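Long-range contact in Phospholipase/Carboxylesterase (Dyadobacter fermentans, PDB 4H0C), which probably hydrolyses carboxylic esters, perhaps including palmitoyl thioesters on proteins, as an alpha/beta hydrolase of the phospholipase/carboxylesterase family: residues T114-A122 and G143-Q151. Residues are numbered along the deposited sequence; the frame is centred on the assembly and turned at random.
Sequences TLEYTTRNA and GNYKGDFKQ
Tyr145 meets Glu116 and Thr119 of helix 109-120, and Phe149 meets Ala122, which follows the helix. The Tyr145 hydroxyl donates to Glu116 OE1 (OH to OE1 2.7 Å) on the syn side of the carboxylate, whose plane is turned 59° from the ring. Thr119 CG2 rests over the face of the same ring, 3.9 Å from its centroid. Ala122 CB sits squarely over the centre of the Phe149 ring at 3.6 Å, while Thr119 OG1 meets that ring at its edge. Between these two contacts in the chain, Ala122 N donates to Lys146 O (3.0 Å); weaker bonds run from Lys146 N to Thr119 O and from Asp148 N to Ala122 O.

The phenol-bound carboxylate is fixed further by Arg120 through a salt bridge, NE to Glu116 OE2 2.7 Å, OE2 lying in the guanidinium plane, and by a water shared with Asn144 ND2. With Glu116 CG anti to the backbone N (chi1 -170°), the bend at chi2 (62°) brings the carboxylate to the Tyr145 hydroxyl; Ile136 N also binds OE1. Helix 109-120, which follows the probable nucleophile elbow, meets the loop between strands 127-131 and 153-160; Phe149 also packs on Ile128 and on Leu177 of helix 167-179, and Arg120 touches helix 77-94.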
loop_
_atom_site.group_PDB
_atom_site.type_symbol
_atom_site.label_atom_id
_atom_site.label_comp_id
_atom_site.label_asym_id
_atom_site.label_seq_id
_atom_site.Cartn_x
_atom_site.Cartn_y
_atom_site.Cartn_z
ATOM N N THR A 114 -2.483 1.436 0.108
ATOM C CA THR A 114 -1.343 1.352 1.009
ATOM C C THR A 114 -0.999 2.744 1.549
ATOM O O THR A 114 -0.825 2.915 2.757
ATOM C CB THR A 114 -0.096 0.760 0.311
ATOM O OG1 THR A 114 -0.303 -0.627 0.033
ATOM C CG2 THR A 114 1.161 0.954 1.181
ATOM N N LEU A 115 -0.861 3.717 0.644
ATOM C CA LEU A 115 -0.472 5.082 1.032
ATOM C C LEU A 115 -1.571 5.718 1.879
ATOM O O LEU A 115 -1.285 6.357 2.885
ATOM C CB LEU A 115 -0.208 5.938 -0.195
ATOM C CG LEU A 115 1.089 5.555 -0.920
ATOM C CD1 LEU A 115 1.134 6.339 -2.214
ATOM C CD2 LEU A 115 2.341 5.846 -0.068
ATOM N N GLU A 116 -2.830 5.516 1.486
ATOM C CA GLU A 116 -3.946 6.142 2.188
ATOM C C GLU A 116 -4.060 5.578 3.597
ATOM O O GLU A 116 -4.223 6.328 4.563
ATOM C CB GLU A 116 -5.258 5.960 1.412
ATOM C CG GLU A 116 -6.447 6.776 1.936
ATOM C CD GLU A 116 -6.256 8.292 1.887
ATOM O OE1 GLU A 116 -5.452 8.797 1.050
ATOM O OE2 GLU A 116 -6.951 8.983 2.681
ATOM N N TYR A 117 -3.916 4.260 3.734
ATOM C CA TYR A 117 -3.992 3.664 5.060
ATOM C C TYR A 117 -2.852 4.107 5.973
ATOM O O TYR A 117 -3.071 4.504 7.125
ATOM C CB TYR A 117 -4.039 2.119 5.022
ATOM C CG TYR A 117 -3.972 1.567 6.426
ATOM C CD1 TYR A 117 -5.125 1.492 7.201
ATOM C CD2 TYR A 117 -2.746 1.224 7.026
ATOM C CE1 TYR A 117 -5.075 1.034 8.516
ATOM C CE2 TYR A 117 -2.693 0.764 8.336
ATOM C CZ TYR A 117 -3.853 0.684 9.078
ATOM O OH TYR A 117 -3.825 0.245 10.378
ATOM N N THR A 118 -1.637 4.019 5.459
ATOM C CA THR A 118 -0.480 4.294 6.302
ATOM C C THR A 118 -0.399 5.775 6.684
ATOM O O THR A 118 0.092 6.081 7.734
ATOM C CB THR A 118 0.841 3.803 5.702
ATOM O OG1 THR A 118 0.986 4.352 4.401
ATOM C CG2 THR A 118 0.841 2.267 5.606
ATOM N N THR A 119 -0.878 6.668 5.816
ATOM C CA THR A 119 -0.818 8.112 6.050
ATOM C C THR A 119 -1.962 8.577 6.985
ATOM O O THR A 119 -1.809 9.534 7.771
ATOM C CB THR A 119 -0.738 8.854 4.708
ATOM O OG1 THR A 119 0.329 8.266 3.942
ATOM C CG2 THR A 119 -0.401 10.343 4.906
ATOM N N ARG A 120 -3.086 7.866 6.961
ATOM C CA ARG A 120 -4.127 8.119 7.982
ATOM C C ARG A 120 -3.715 7.597 9.348
ATOM O O ARG A 120 -4.293 8.003 10.369
ATOM C CB ARG A 120 -5.447 7.463 7.554
ATOM C CG ARG A 120 -6.125 8.184 6.394
ATOM C CD ARG A 120 -7.509 7.617 6.175
ATOM N NE ARG A 120 -8.133 8.178 4.983
ATOM C CZ ARG A 120 -9.445 8.349 4.833
ATOM N NH1 ARG A 120 -10.278 8.062 5.836
ATOM N NH2 ARG A 120 -9.912 8.839 3.700
ATOM N N ASN A 121 -2.735 6.683 9.363
ATOM C CA ASN A 121 -2.339 5.960 10.572
ATOM C C ASN A 121 -0.834 5.928 10.698
ATOM O O ASN A 121 -0.246 4.858 10.821
ATOM C CB ASN A 121 -2.896 4.528 10.528
ATOM C CG ASN A 121 -4.411 4.509 10.490
ATOM O OD1 ASN A 121 -5.065 4.710 11.520
ATOM N ND2 ASN A 121 -4.981 4.284 9.313
ATOM N N ALA A 122 -0.208 7.099 10.575
ATOM C CA ALA A 122 1.263 7.170 10.477
ATOM C C ALA A 122 1.890 6.867 11.821
ATOM O O ALA A 122 1.455 7.379 12.835
ATOM C CB ALA A 122 1.724 8.519 9.944
ATOM N N GLY A 143 -6.786 16.791 6.502
ATOM C CA GLY A 143 -7.297 16.593 7.847
ATOM C C GLY A 143 -7.445 15.142 8.259
ATOM O O GLY A 143 -7.564 14.858 9.464
ATOM N N ASN A 144 -7.432 14.231 7.274
ATOM C CA ASN A 144 -7.460 12.784 7.523
ATOM C C ASN A 144 -6.117 12.169 7.903
ATOM O O ASN A 144 -6.066 11.017 8.378
ATOM C CB ASN A 144 -8.008 12.051 6.300
ATOM C CG ASN A 144 -9.479 12.336 6.062
ATOM O OD1 ASN A 144 -10.233 12.719 6.976
ATOM N ND2 ASN A 144 -9.900 12.149 4.840
ATOM N N TYR A 145 -5.039 12.931 7.712
ATOM C CA TYR A 145 -3.705 12.377 7.851
ATOM C C TYR A 145 -3.136 12.710 9.208
ATOM O O TYR A 145 -3.005 13.892 9.563
ATOM C CB TYR A 145 -2.800 12.844 6.718
ATOM C CG TYR A 145 -3.308 12.445 5.355
ATOM C CD1 TYR A 145 -3.851 11.163 5.137
ATOM C CD2 TYR A 145 -3.305 13.360 4.281
ATOM C CE1 TYR A 145 -4.345 10.793 3.895
ATOM C CE2 TYR A 145 -3.777 12.985 3.036
ATOM C CZ TYR A 145 -4.301 11.712 2.847
ATOM O OH TYR A 145 -4.769 11.378 1.601
ATOM N N LYS A 146 -2.863 11.668 9.987
ATOM C CA LYS A 146 -2.437 11.851 11.378
ATOM C C LYS A 146 -1.299 10.919 11.720
ATOM O O LYS A 146 -1.224 9.803 11.198
ATOM C CB LYS A 146 -3.587 11.617 12.386
ATOM C CG LYS A 146 -4.824 12.464 12.165
ATOM C CD LYS A 146 -4.628 13.877 12.672
ATOM C CE LYS A 146 -5.898 14.685 12.455
ATOM N NZ LYS A 146 -5.644 16.087 12.845
ATOM N N GLY A 147 -0.427 11.370 12.614
ATOM C CA GLY A 147 0.655 10.537 13.087
ATOM C C GLY A 147 2.016 11.079 12.691
ATOM O O GLY A 147 2.136 12.203 12.191
ATOM N N ASP A 148 3.058 10.294 12.963
ATOM C CA ASP A 148 4.417 10.653 12.533
ATOM C C ASP A 148 5.115 9.378 12.101
ATOM O O ASP A 148 5.067 8.381 12.819
ATOM C CB ASP A 148 5.198 11.332 13.671
ATOM C CG ASP A 148 6.506 11.966 13.176
ATOM O OD1 ASP A 148 7.521 11.243 13.003
ATOM O OD2 ASP A 148 6.524 13.197 12.954
ATOM N N PHE A 149 5.720 9.374 10.920
ATOM C CA PHE A 149 6.342 8.147 10.438
ATOM C C PHE A 149 7.661 7.750 11.148
ATOM O O PHE A 149 8.142 6.622 10.982
ATOM C CB PHE A 149 6.537 8.204 8.924
ATOM C CG PHE A 149 5.278 7.973 8.146
ATOM C CD1 PHE A 149 4.708 6.703 8.068
ATOM C CD2 PHE A 149 4.682 9.017 7.450
ATOM C CE1 PHE A 149 3.567 6.483 7.301
ATOM C CE2 PHE A 149 3.534 8.816 6.689
ATOM C CZ PHE A 149 2.972 7.549 6.608
ATOM N N LYS A 150 8.225 8.666 11.928
ATOM C CA LYS A 150 9.456 8.395 12.671
ATOM C C LYS A 150 10.529 7.830 11.732
ATOM O O LYS A 150 11.236 6.885 12.081
ATOM C CB LYS A 150 9.184 7.426 13.835
ATOM C CG LYS A 150 8.075 7.861 14.795
ATOM C CD LYS A 150 8.570 8.907 15.785
ATOM C CE LYS A 150 7.815 8.837 17.120
ATOM N NZ LYS A 150 6.392 9.263 17.036
ATOM N N GLN A 151 10.620 8.397 10.529
ATOM C CA GLN A 151 11.672 8.060 9.565
ATOM C C GLN A 151 11.424 6.730 8.844
ATOM O O GLN A 151 12.340 6.215 8.188
ATOM C CB GLN A 151 13.095 8.096 10.200
ATOM C CG GLN A 151 13.339 9.379 10.973
ATOM C CD GLN A 151 14.741 9.533 11.490
ATOM O OE1 GLN A 151 15.621 8.679 11.273
ATOM N NE2 GLN A 151 14.976 10.649 12.154
HETATM O O HOH W 1 -8.009 11.609 2.874
HETATM O O HOH W 2 -6.583 9.396 10.646
#